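Local coordinates for protein ancestral D-type dye decolorizing peroxidase (Geotrichum candidum, PDB 7ANV) that probably uses a bound haem to reduce hydrogen peroxide while oxidising dyes and related substrates, as other dye-decolorizing peroxidases do, at residues Ile42-Thr47 with Gln159-Ile164; Gly435-Ala438 with Ala443-Met446; Ala1-Asn6 with Asp11-Leu16; Pro133-Lys138 with Leu178-Asp183. One frame throughout, in Å; residues are numbered along the deposited sequence.

Interaction 1: Ile42-Thr47 with Gln159-Ile164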
loop_
_atom_site.group_PDB
_atom_site.type_symbol
_atom_site.label_atom_id
_atom_site.label_comp_id
_atom_site.label_asym_id
_atom_site.label_seq_id
_atom_site.Cartn_x
_atom_site.Cartn_y
_atom_site.Cartn_z
ATOM N N ILE A 42 7.413 -3.477 -24.845
ATOM C CA ILE A 42 6.674 -2.184 -24.782
ATOM C C ILE A 42 5.238 -2.313 -25.296
ATOM O O ILE A 42 4.320 -1.783 -24.663
ATOM C CB ILE A 42 7.488 -1.047 -25.412
ATOM C CG1 ILE A 42 8.682 -0.774 -24.494
ATOM C CG2 ILE A 42 6.629 0.197 -25.569
ATOM C CD1 ILE A 42 9.725 0.138 -25.059
ATOM N N PRO A 43 4.954 -2.980 -26.437
ATOM C CA PRO A 43 3.567 -3.128 -26.887
ATOM C C PRO A 43 2.647 -3.861 -25.907
ATOM O O PRO A 43 1.478 -3.720 -26.033
ATOM C CB PRO A 43 3.670 -3.997 -28.155
ATOM C CG PRO A 43 5.092 -3.756 -28.649
ATOM C CD PRO A 43 5.920 -3.539 -27.402
ATOM N N LEU A 44 3.180 -4.618 -24.959
ATOM C CA LEU A 44 2.392 -5.402 -23.964
ATOM C C LEU A 44 2.085 -4.523 -22.757
ATOM O O LEU A 44 1.240 -4.941 -21.943
ATOM C CB LEU A 44 3.166 -6.630 -23.490
ATOM C CG LEU A 44 3.139 -7.852 -24.410
ATOM C CD1 LEU A 44 3.767 -7.559 -25.735
ATOM C CD2 LEU A 44 3.837 -9.020 -23.756
ATOM N N ILE A 45 2.773 -3.394 -22.600
ATOM C CA ILE A 45 2.656 -2.587 -21.348
ATOM C C ILE A 45 1.290 -1.893 -21.393
ATOM O O ILE A 45 1.009 -1.168 -22.343
ATOM C CB ILE A 45 3.811 -1.585 -21.155
ATOM C CG1 ILE A 45 5.166 -2.277 -21.032
ATOM C CG2 ILE A 45 3.548 -0.681 -19.938
ATOM C CD1 ILE A 45 5.295 -3.164 -19.825
ATOM N N THR A 46 0.491 -2.101 -20.359
ATOM C CA THR A 46 -0.864 -1.540 -20.219
ATOM C C THR A 46 -0.770 -0.107 -19.712
ATOM O O THR A 46 -0.208 0.103 -18.619
ATOM C CB THR A 46 -1.688 -2.367 -19.240
ATOM O OG1 THR A 46 -1.555 -3.754 -19.591
ATOM C CG2 THR A 46 -3.137 -1.973 -19.255
ATOM N N THR A 47 -1.276 0.814 -20.500
ATOM C CA THR A 47 -1.279 2.251 -20.128
ATOM C C THR A 47 -2.548 2.559 -19.351
ATOM O O THR A 47 -3.510 1.760 -19.405
ATOM C CB THR A 47 -1.228 3.152 -21.352
ATOM O OG1 THR A 47 -2.412 2.933 -22.133
ATOM C CG2 THR A 47 0.010 2.886 -22.156
ATOM N N GLN A 159 4.358 -16.475 -19.686
ATOM C CA GLN A 159 5.148 -17.295 -20.644
ATOM C C GLN A 159 5.566 -16.399 -21.817
ATOM O O GLN A 159 6.656 -16.576 -22.345
ATOM C CB GLN A 159 4.349 -18.495 -21.130
ATOM C CG GLN A 159 4.219 -19.585 -20.082
ATOM C CD GLN A 159 5.596 -20.075 -19.683
ATOM O OE1 GLN A 159 6.464 -20.365 -20.516
ATOM N NE2 GLN A 159 5.828 -20.079 -18.383
ATOM N N GLU A 160 4.691 -15.512 -22.263
ATOM C CA GLU A 160 4.996 -14.603 -23.396
ATOM C C GLU A 160 6.134 -13.654 -22.987
ATOM O O GLU A 160 7.104 -13.468 -23.772
ATOM C CB GLU A 160 3.713 -13.870 -23.805
ATOM C CG GLU A 160 3.937 -12.865 -24.894
ATOM C CD GLU A 160 2.680 -12.089 -25.253
ATOM O OE1 GLU A 160 1.719 -12.127 -24.471
ATOM O OE2 GLU A 160 2.711 -11.416 -26.293
ATOM N N ILE A 161 6.039 -13.070 -21.797
ATOM C CA ILE A 161 7.060 -12.114 -21.273
ATOM C C ILE A 161 8.378 -12.858 -21.058
ATOM O O ILE A 161 9.408 -12.329 -21.469
ATOM C CB ILE A 161 6.584 -11.410 -19.987
ATOM C CG1 ILE A 161 5.352 -10.551 -20.265
ATOM C CG2 ILE A 161 7.714 -10.607 -19.372
ATOM C CD1 ILE A 161 4.590 -10.187 -19.013
ATOM N N GLU A 162 8.335 -14.060 -20.482
ATOM C CA GLU A 162 9.570 -14.865 -20.375
ATOM C C GLU A 162 10.199 -15.058 -21.771
ATOM O O GLU A 162 11.441 -14.905 -21.905
ATOM C CB GLU A 162 9.250 -16.199 -19.727
ATOM C CG GLU A 162 9.064 -16.099 -18.249
ATOM C CD GLU A 162 8.931 -17.426 -17.515
ATOM O OE1 GLU A 162 9.325 -18.486 -18.058
ATOM O OE2 GLU A 162 8.534 -17.375 -16.343
ATOM N N ALA A 163 9.413 -15.373 -22.797
ATOM C CA ALA A 163 9.939 -15.598 -24.165
ATOM C C ALA A 163 10.641 -14.327 -24.650
ATOM O O ALA A 163 11.721 -14.407 -25.303
ATOM C CB ALA A 163 8.830 -15.992 -25.122
ATOM N N ILE A 164 9.999 -13.193 -24.437
ATOM C CA ILE A 164 10.549 -11.887 -24.902
ATOM C C ILE A 164 11.938 -11.707 -24.295
ATOM O O ILE A 164 12.814 -11.249 -25.014
ATOM C CB ILE A 164 9.578 -10.754 -24.606
ATOM C CG1 ILE A 164 8.380 -10.825 -25.551
ATOM C CG2 ILE A 164 10.239 -9.379 -24.638
ATOM C CD1 ILE A 164 7.218 -9.989 -25.057
#
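L44 pushes its isobutyl group against the end of E160, with CD2 3.6 Å from the carboxylate carbon CD. The two side chains reach for each other from opposite directions, and the same methyl also meets I164 CD1 at 3.8 Å and I161 CG1 at 4.1 Å. CD2 therefore sits among three side chains of one helix, at positions i, i+1 and i+4, while CD1 comes only to 4.0 Å of E160 OE2. Of the 133 Å² buried between the two segments, 79 Å² belongs to L44, so the contact rests almost wholly on one leucine side chain.

With its chain extended from CB and CG anti to the backbone N (chi1 177°), E160 brings CG and its carboxylate up against the L44 methyl. This is van der Waals contact; the charge is met by K157, one turn earlier, in a salt bridge through OE1. I161 does not aim its CB at L44, yet its CG1 still arrives.

L44 closes the short 3-10 segment 42-44, in which I45 N bonds to I42 O at 3.0 Å, between helices 31-41 and 48-59. Helix 151-164 supplies the opposite wall, and I161 continues inward from it onto V80, I144 and V146 of strands 78-84 and 142-148. The leucine thus bridges two helical elements on one face of the N-terminal ferredoxin-like sheet.

Interaction 2: Gly435-Ala438 with Ala443-Met446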
loop_
_atom_site.group_PDB
_atom_site.type_symbol
_atom_site.label_atom_id
_atom_site.label_comp_id
_atom_site.label_asym_id
_atom_site.label_seq_id
_atom_site.Cartn_x
_atom_site.Cartn_y
_atom_site.Cartn_z
ATOM N N GLY A 435 2.309 -0.114 12.782
ATOM C CA GLY A 435 3.236 0.692 13.596
ATOM C C GLY A 435 4.357 -0.163 14.139
ATOM O O GLY A 435 4.058 -1.253 14.659
ATOM N N GLN A 436 5.592 0.326 14.050
ATOM C CA GLN A 436 6.799 -0.414 14.533
ATOM C C GLN A 436 7.623 0.483 15.440
ATOM O O GLN A 436 7.858 1.658 15.038
ATOM C CB GLN A 436 7.613 -0.897 13.335
ATOM C CG GLN A 436 6.828 -1.853 12.477
ATOM C CD GLN A 436 7.641 -2.573 11.436
ATOM O OE1 GLN A 436 7.642 -3.804 11.410
ATOM N NE2 GLN A 436 8.365 -1.828 10.607
ATOM N N ALA A 437 8.059 -0.067 16.582
ATOM C CA ALA A 437 8.834 0.653 17.626
ATOM C C ALA A 437 10.324 0.643 17.284
ATOM O O ALA A 437 10.742 -0.112 16.385
ATOM C CB ALA A 437 8.551 0.085 18.990
ATOM N N ALA A 438 11.066 1.555 17.919
ATOM C CA ALA A 438 12.447 1.948 17.545
ATOM C C ALA A 438 13.430 0.801 17.815
ATOM O O ALA A 438 14.329 0.599 16.979
ATOM C CB ALA A 438 12.850 3.198 18.292
ATOM N N ALA A 443 7.833 -2.826 22.414
ATOM C CA ALA A 443 6.650 -2.628 23.267
ATOM C C ALA A 443 5.847 -1.503 22.609
ATOM O O ALA A 443 6.395 -0.460 22.322
ATOM C CB ALA A 443 7.067 -2.260 24.649
ATOM N N ARG A 444 4.604 -1.787 22.300
ATOM C CA ARG A 444 3.723 -0.817 21.610
ATOM C C ARG A 444 2.468 -0.688 22.461
ATOM O O ARG A 444 1.984 -1.694 22.980
ATOM C CB ARG A 444 3.415 -1.250 20.166
ATOM C CG ARG A 444 4.612 -1.360 19.233
ATOM C CD ARG A 444 4.188 -1.860 17.849
ATOM N NE ARG A 444 3.298 -3.051 17.799
ATOM C CZ ARG A 444 2.265 -3.233 16.970
ATOM N NH1 ARG A 444 1.958 -2.366 16.036
ATOM N NH2 ARG A 444 1.535 -4.345 17.016
ATOM N N THR A 445 1.986 0.524 22.613
ATOM C CA THR A 445 0.718 0.812 23.305
ATOM C C THR A 445 -0.162 1.611 22.353
ATOM O O THR A 445 0.342 2.229 21.386
ATOM C CB THR A 445 0.952 1.584 24.613
ATOM O OG1 THR A 445 1.441 2.877 24.253
ATOM C CG2 THR A 445 1.931 0.874 25.523
ATOM N N MET A 446 -1.439 1.649 22.659
ATOM C CA MET A 446 -2.387 2.503 21.906
ATOM C C MET A 446 -3.424 3.013 22.884
ATOM O O MET A 446 -3.966 2.189 23.604
ATOM C CB MET A 446 -3.015 1.699 20.761
ATOM C CG MET A 446 -4.027 2.445 20.007
ATOM S SD MET A 446 -4.852 1.268 18.853
ATOM C CE MET A 446 -5.858 2.464 17.988
#
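R444 crosses to segment 435-438 along its whole side chain, starting from a CB directed at that segment. CG is the first atom to matter, lying 4.2 Å from A437 CB, a loose apolar contact. CD comes next: it is 3.2 Å from G435 O, and also 4.5 Å from Q436 CA. A bend at chi3 (-48°) then turns the chain, so that NE and CZ skirt the same carbonyl oxygen, with CZ 3.5 Å from G435 O. The tip makes the one polar link, from NH1 to G435 O at 2.7 Å. Although that distance is short, the N-H...O angle of 127° marks the hydrogen bond as weak, and the oxygen is oblique to the guanidinium group. The carbonyl is consequently touched both by the methylene at the bend and by the nitrogen beyond it.

G435 has no side chain and meets R444 through this carbonyl. At the other end of the contact A437 CB rests 4.0 Å from A443 O, where the backbones come nearest, with the A437 and R444 CA atoms 6.6 Å apart.

The arginine side chain also touches L464. Next to it, Q436 turns away from R444 and bonds through NE2 to L115 O and D117 OD1, while its backbone N bonds to N414 OD1. The arrangement is a short-range contact within the chain that runs from helix 405-413 to strand 445-446, the latter paired antiparallel with 458-459, and R444 itself is joined by backbone hydrogen bonding to L460.

Interaction 3: Ala1-Asn6 with Asp11-Leu16. With SO4 (sulfate ion), chain F.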
loop_
_atom_site.group_PDB
_atom_site.type_symbol
_atom_site.label_atom_id
_atom_site.label_comp_id
_atom_site.label_asym_id
_atom_site.label_seq_id
_atom_site.Cartn_x
_atom_site.Cartn_y
_atom_site.Cartn_z
ATOM N N ALA A 1 -0.368 21.079 -18.663
ATOM C CA ALA A 1 -0.992 20.382 -19.831
ATOM C C ALA A 1 -1.852 19.221 -19.339
ATOM O O ALA A 1 -1.612 18.681 -18.244
ATOM C CB ALA A 1 0.079 19.888 -20.782
ATOM N N PRO A 2 -2.865 18.789 -20.135
ATOM C CA PRO A 2 -3.663 17.626 -19.770
ATOM C C PRO A 2 -2.723 16.414 -19.645
ATOM O O PRO A 2 -1.627 16.403 -20.197
ATOM C CB PRO A 2 -4.714 17.474 -20.880
ATOM C CG PRO A 2 -4.194 18.340 -22.033
ATOM C CD PRO A 2 -3.311 19.398 -21.396
ATOM N N LEU A 3 -3.144 15.437 -18.875
ATOM C CA LEU A 3 -2.368 14.181 -18.741
ATOM C C LEU A 3 -2.536 13.365 -20.016
ATOM O O LEU A 3 -3.694 13.265 -20.523
ATOM C CB LEU A 3 -2.890 13.409 -17.543
ATOM C CG LEU A 3 -2.779 14.122 -16.213
ATOM C CD1 LEU A 3 -3.548 13.352 -15.150
ATOM C CD2 LEU A 3 -1.326 14.287 -15.817
ATOM N N ASP A 4 -1.444 12.802 -20.525
ATOM C CA ASP A 4 -1.537 11.867 -21.660
ATOM C C ASP A 4 -1.596 10.481 -21.049
ATOM O O ASP A 4 -0.559 9.941 -20.651
ATOM C CB ASP A 4 -0.407 12.051 -22.651
ATOM C CG ASP A 4 -0.384 10.983 -23.714
ATOM O OD1 ASP A 4 -1.412 10.173 -23.860
ATOM O OD2 ASP A 4 0.683 10.918 -24.346
ATOM N N LEU A 5 -2.796 9.943 -20.957
ATOM C CA LEU A 5 -2.980 8.683 -20.216
ATOM C C LEU A 5 -2.392 7.516 -21.010
ATOM O O LEU A 5 -2.217 6.473 -20.410
ATOM C CB LEU A 5 -4.460 8.491 -19.943
ATOM C CG LEU A 5 -5.137 9.547 -19.075
ATOM C CD1 LEU A 5 -6.557 9.091 -18.800
ATOM C CD2 LEU A 5 -4.392 9.787 -17.794
ATOM N N ASN A 6 -2.083 7.683 -22.300
ATOM C CA ASN A 6 -1.438 6.625 -23.085
ATOM C C ASN A 6 0.084 6.671 -22.928
ATOM O O ASN A 6 0.745 5.818 -23.588
ATOM C CB ASN A 6 -1.835 6.655 -24.553
ATOM C CG ASN A 6 -1.863 5.288 -25.188
ATOM O OD1 ASN A 6 -2.144 4.254 -24.566
ATOM N ND2 ASN A 6 -1.523 5.249 -26.457
ATOM N N ASP A 11 -0.939 0.832 -13.889
ATOM C CA ASP A 11 -1.145 0.556 -12.435
ATOM C C ASP A 11 -1.132 1.857 -11.639
ATOM O O ASP A 11 -1.637 1.858 -10.505
ATOM C CB ASP A 11 -0.091 -0.373 -11.850
ATOM C CG ASP A 11 -0.621 -1.166 -10.667
ATOM O OD1 ASP A 11 -1.823 -1.552 -10.699
ATOM O OD2 ASP A 11 0.215 -1.459 -9.789
ATOM N N ILE A 12 -0.546 2.931 -12.197
ATOM C CA ILE A 12 -0.324 4.196 -11.453
ATOM C C ILE A 12 -1.665 4.928 -11.325
ATOM O O ILE A 12 -2.175 5.110 -10.191
ATOM C CB ILE A 12 0.767 5.058 -12.117
ATOM C CG1 ILE A 12 2.112 4.334 -12.228
ATOM C CG2 ILE A 12 0.910 6.385 -11.367
ATOM C CD1 ILE A 12 3.085 4.963 -13.191
ATOM N N LEU A 13 -2.214 5.374 -12.446
ATOM C CA LEU A 13 -3.535 6.023 -12.516
ATOM C C LEU A 13 -4.512 4.970 -13.050
ATOM O O LEU A 13 -4.186 4.340 -14.089
ATOM C CB LEU A 13 -3.465 7.249 -13.422
ATOM C CG LEU A 13 -2.564 8.415 -12.983
ATOM C CD1 LEU A 13 -2.836 9.608 -13.871
ATOM C CD2 LEU A 13 -2.742 8.794 -11.501
ATOM N N GLY A 14 -5.642 4.793 -12.361
ATOM C CA GLY A 14 -6.669 3.784 -12.677
ATOM C C GLY A 14 -6.415 2.483 -11.952
ATOM O O GLY A 14 -7.283 2.047 -11.173
ATOM N N GLY A 15 -5.214 1.949 -12.128
ATOM C CA GLY A 15 -4.775 0.669 -11.549
ATOM C C GLY A 15 -5.178 -0.525 -12.380
ATOM O O GLY A 15 -6.271 -0.542 -12.968
ATOM N N LEU A 16 -4.296 -1.522 -12.448
ATOM C CA LEU A 16 -4.570 -2.750 -13.230
ATOM C C LEU A 16 -5.669 -3.550 -12.553
ATOM O O LEU A 16 -5.553 -3.896 -11.390
ATOM C CB LEU A 16 -3.292 -3.585 -13.330
ATOM C CG LEU A 16 -2.082 -2.902 -13.944
ATOM C CD1 LEU A 16 -0.892 -3.859 -13.905
ATOM C CD2 LEU A 16 -2.389 -2.470 -15.355
HETATM S S SO4 F . 1.640 19.854 -15.755
HETATM O O1 SO4 F . 0.921 18.985 -14.849
HETATM O O2 SO4 F . 1.074 21.182 -15.693
HETATM O O3 SO4 F . 1.518 19.349 -17.091
HETATM O O4 SO4 F . 3.015 19.933 -15.386
#
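A single methyl group, L13 CD1, makes every contact between these two segments: it meets L3 CD1 at 4.0 Å and L5 CD2 at 4.2 Å. Only 79 Å² is buried, and 42 Å² of it lies on L13. The L3 and L13 side chains cross at about a right angle, meeting methyl to methyl. L5 starts with its CB turned aside, but its extended chain (chi2 -174°) carries CD2 to the same place, so L13 is received by two leucines spaced two residues apart. F209 adds to this small apolar cluster by touching both L3 and L5.

Each segment is shaped by an aspartate. D4 OD1 accepts from N6 N at 3.0 Å, which makes an Asx turn; the N-H approaches from above the carboxylate, 51° out of its plane. D11 OD1 spans a longer loop, taking L16 N at 3.0 Å on its anti lone pair with an angle of 168°, nearly straight. That bond ties the two ends of segment 11-16 around G14 and G15, both of positive phi. The other oxygen of D11 bonds to Y397 OH.

Before L3 the chain runs out to its terminus, where A1 N donates to O3 of a sulfate ion at 3.0 Å. The ion, probably from the crystallisation liquor, is also held by R229 NH1 and D230 N.

Taken together, this is an extended N-terminal arm met by the L13 bend of the irregular lead-in to strand 20-28, the first strand of the N-terminal ferredoxin-like half of the dye-decolorizing peroxidase fold.

Interaction 4: Pro133-Lys138 with Leu178-Asp183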
loop_
_atom_site.group_PDB
_atom_site.type_symbol
_atom_site.label_atom_id
_atom_site.label_comp_id
_atom_site.label_asym_id
_atom_site.label_seq_id
_atom_site.Cartn_x
_atom_site.Cartn_y
_atom_site.Cartn_z
ATOM N N PRO A 133 15.045 -14.270 2.174
ATOM C CA PRO A 133 16.370 -14.223 1.546
ATOM C C PRO A 133 16.446 -13.424 0.234
ATOM O O PRO A 133 17.372 -12.679 0.069
ATOM C CB PRO A 133 16.692 -15.699 1.280
ATOM C CG PRO A 133 15.939 -16.432 2.367
ATOM C CD PRO A 133 14.677 -15.625 2.601
ATOM N N ALA A 134 15.448 -13.550 -0.650
ATOM C CA ALA A 134 15.459 -12.931 -1.995
ATOM C C ALA A 134 15.545 -11.409 -1.870
ATOM O O ALA A 134 16.197 -10.793 -2.692
ATOM C CB ALA A 134 14.250 -13.375 -2.793
ATOM N N PHE A 135 14.927 -10.813 -0.843
ATOM C CA PHE A 135 14.872 -9.344 -0.658
ATOM C C PHE A 135 16.120 -8.825 0.074
ATOM O O PHE A 135 16.462 -7.613 0.009
ATOM C CB PHE A 135 13.595 -9.011 0.106
ATOM C CG PHE A 135 12.357 -9.074 -0.745
ATOM C CD1 PHE A 135 12.270 -8.289 -1.878
ATOM C CD2 PHE A 135 11.290 -9.883 -0.410
ATOM C CE1 PHE A 135 11.128 -8.303 -2.657
ATOM C CE2 PHE A 135 10.149 -9.901 -1.198
ATOM C CZ PHE A 135 10.073 -9.104 -2.310
ATOM N N LYS A 136 16.775 -9.751 0.769
ATOM C CA LYS A 136 17.817 -9.464 1.780
ATOM C C LYS A 136 19.148 -9.712 1.080
ATOM O O LYS A 136 20.013 -8.824 1.121
ATOM C CB LYS A 136 17.555 -10.343 3.011
ATOM C CG LYS A 136 18.432 -10.081 4.222
ATOM C CD LYS A 136 18.628 -11.293 5.110
ATOM C CE LYS A 136 17.377 -11.657 5.877
ATOM N NZ LYS A 136 17.677 -12.006 7.286
ATOM N N GLU A 137 19.261 -10.852 0.396
ATOM C CA GLU A 137 20.539 -11.404 -0.129
ATOM C C GLU A 137 20.824 -10.873 -1.537
ATOM O O GLU A 137 22.005 -10.715 -1.873
ATOM C CB GLU A 137 20.509 -12.937 -0.193
ATOM C CG GLU A 137 20.211 -13.619 1.135
ATOM C CD GLU A 137 21.149 -13.288 2.280
ATOM O OE1 GLU A 137 22.336 -12.968 2.019
ATOM O OE2 GLU A 137 20.687 -13.348 3.437
ATOM N N LYS A 138 19.787 -10.589 -2.321
ATOM C CA LYS A 138 19.881 -10.713 -3.796
ATOM C C LYS A 138 19.746 -9.348 -4.488
ATOM O O LYS A 138 19.156 -8.430 -3.883
ATOM C CB LYS A 138 18.873 -11.783 -4.223
ATOM C CG LYS A 138 19.191 -13.173 -3.671
ATOM C CD LYS A 138 18.922 -14.330 -4.623
ATOM C CE LYS A 138 17.594 -15.016 -4.368
ATOM N NZ LYS A 138 17.076 -15.695 -5.583
ATOM N N LEU A 178 12.760 -13.879 -7.710
ATOM C CA LEU A 178 11.612 -14.229 -6.855
ATOM C C LEU A 178 10.351 -13.987 -7.682
ATOM O O LEU A 178 10.268 -12.949 -8.387
ATOM C CB LEU A 178 11.622 -13.364 -5.583
ATOM C CG LEU A 178 10.448 -13.568 -4.627
ATOM C CD1 LEU A 178 10.476 -14.942 -3.972
ATOM C CD2 LEU A 178 10.411 -12.483 -3.560
ATOM N N THR A 179 9.396 -14.896 -7.559
ATOM C CA THR A 179 8.024 -14.645 -8.042
ATOM C C THR A 179 7.078 -14.742 -6.856
ATOM O O THR A 179 7.243 -15.693 -6.047
ATOM C CB THR A 179 7.651 -15.629 -9.153
ATOM O OG1 THR A 179 8.656 -15.497 -10.155
ATOM C CG2 THR A 179 6.301 -15.339 -9.759
ATOM N N ILE A 180 6.153 -13.789 -6.730
ATOM C CA ILE A 180 5.139 -13.834 -5.641
ATOM C C ILE A 180 3.803 -13.677 -6.353
ATOM O O ILE A 180 3.636 -12.708 -7.097
ATOM C CB ILE A 180 5.333 -12.736 -4.566
ATOM C CG1 ILE A 180 6.799 -12.546 -4.174
ATOM C CG2 ILE A 180 4.435 -13.082 -3.378
ATOM C CD1 ILE A 180 7.082 -11.449 -3.136
ATOM N N GLN A 181 2.863 -14.527 -6.019
ATOM C CA GLN A 181 1.488 -14.428 -6.528
ATOM C C GLN A 181 0.555 -13.864 -5.461
ATOM O O GLN A 181 0.541 -14.381 -4.317
ATOM C CB GLN A 181 1.032 -15.818 -6.955
ATOM C CG GLN A 181 -0.360 -15.811 -7.577
ATOM C CD GLN A 181 -0.757 -17.214 -7.944
ATOM O OE1 GLN A 181 -0.082 -17.843 -8.760
ATOM N NE2 GLN A 181 -1.774 -17.755 -7.274
ATOM N N GLY A 182 -0.274 -12.900 -5.850
ATOM C CA GLY A 182 -1.366 -12.418 -5.013
ATOM C C GLY A 182 -2.685 -12.873 -5.565
ATOM O O GLY A 182 -2.783 -13.179 -6.744
ATOM N N ASP A 183 -3.675 -12.935 -4.707
ATOM C CA ASP A 183 -5.022 -13.412 -5.050
ATOM C C ASP A 183 -6.015 -12.627 -4.210
ATOM O O ASP A 183 -5.844 -12.575 -2.966
ATOM C CB ASP A 183 -5.143 -14.903 -4.720
ATOM C CG ASP A 183 -4.333 -15.750 -5.679
ATOM O OD1 ASP A 183 -4.756 -15.846 -6.831
ATOM O OD2 ASP A 183 -3.242 -16.268 -5.262
#
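Helix 133-137 packs on strand 174-183, an outer strand of the N-terminal ferredoxin-like sheet of the dye-decolorizing peroxidase fold. The short axes approach to 10.1 Å, with their directions 138° apart. Between the segments the contact is entirely apolar, burying 161 Å².

Among the aliphatic contacts, A134 CB rests on L178 CB at 3.8 Å. At this point the A134 and L178 CA atoms are 6.3 Å apart.

The aromatic contacts belong to F135. The F135 and L178 side chains cross at about a right angle, and L178 CD2 meets F135 CE2 at 3.5 Å, oblique to the ring. In L178 chi1 (177°) swings CG opposite the backbone N, and chi2 then sets CD2 against the phenyl group. I180, two residues along and on the same strand face, comes from the opposite direction and puts CD1 at the ring edge, near its plane. F25 of strand 20-28 makes an edge-to-face pair with the same ring, and F251 touches both F135 and I180.

Two polar features lie inside the segments themselves. P133 O accepts from both K136 N and E137 N, and farther along the strand Q181 NE2 donates to the syn lone pair of D183 OD2 at 2.9 Å, almost straight at 175°.

Interactions 1, 3 and 4 gather around the N-terminal half, whereas interaction 2 stands apart, its centre 43 Å from that of interaction 1 and on the opposite side of the chain's centre. Interactions 1 and 3 touch directly: T47 OG1 lies 2.8 Å from N6 OD1, a probable hydrogen bond, and T46 CB packs 3.9 Å from L16 CD2. Interactions 1 and 4 alternate along the chain, 133-138 falling between the two segments of interaction 1; helix 151-164 is also followed by strand 174-183, but their nearest atoms stay about 6 Å apart. Toward the haem, the Q436 side chain of interaction 2 lies about 9 Å away and that of I180 in interaction 4 about 13 Å.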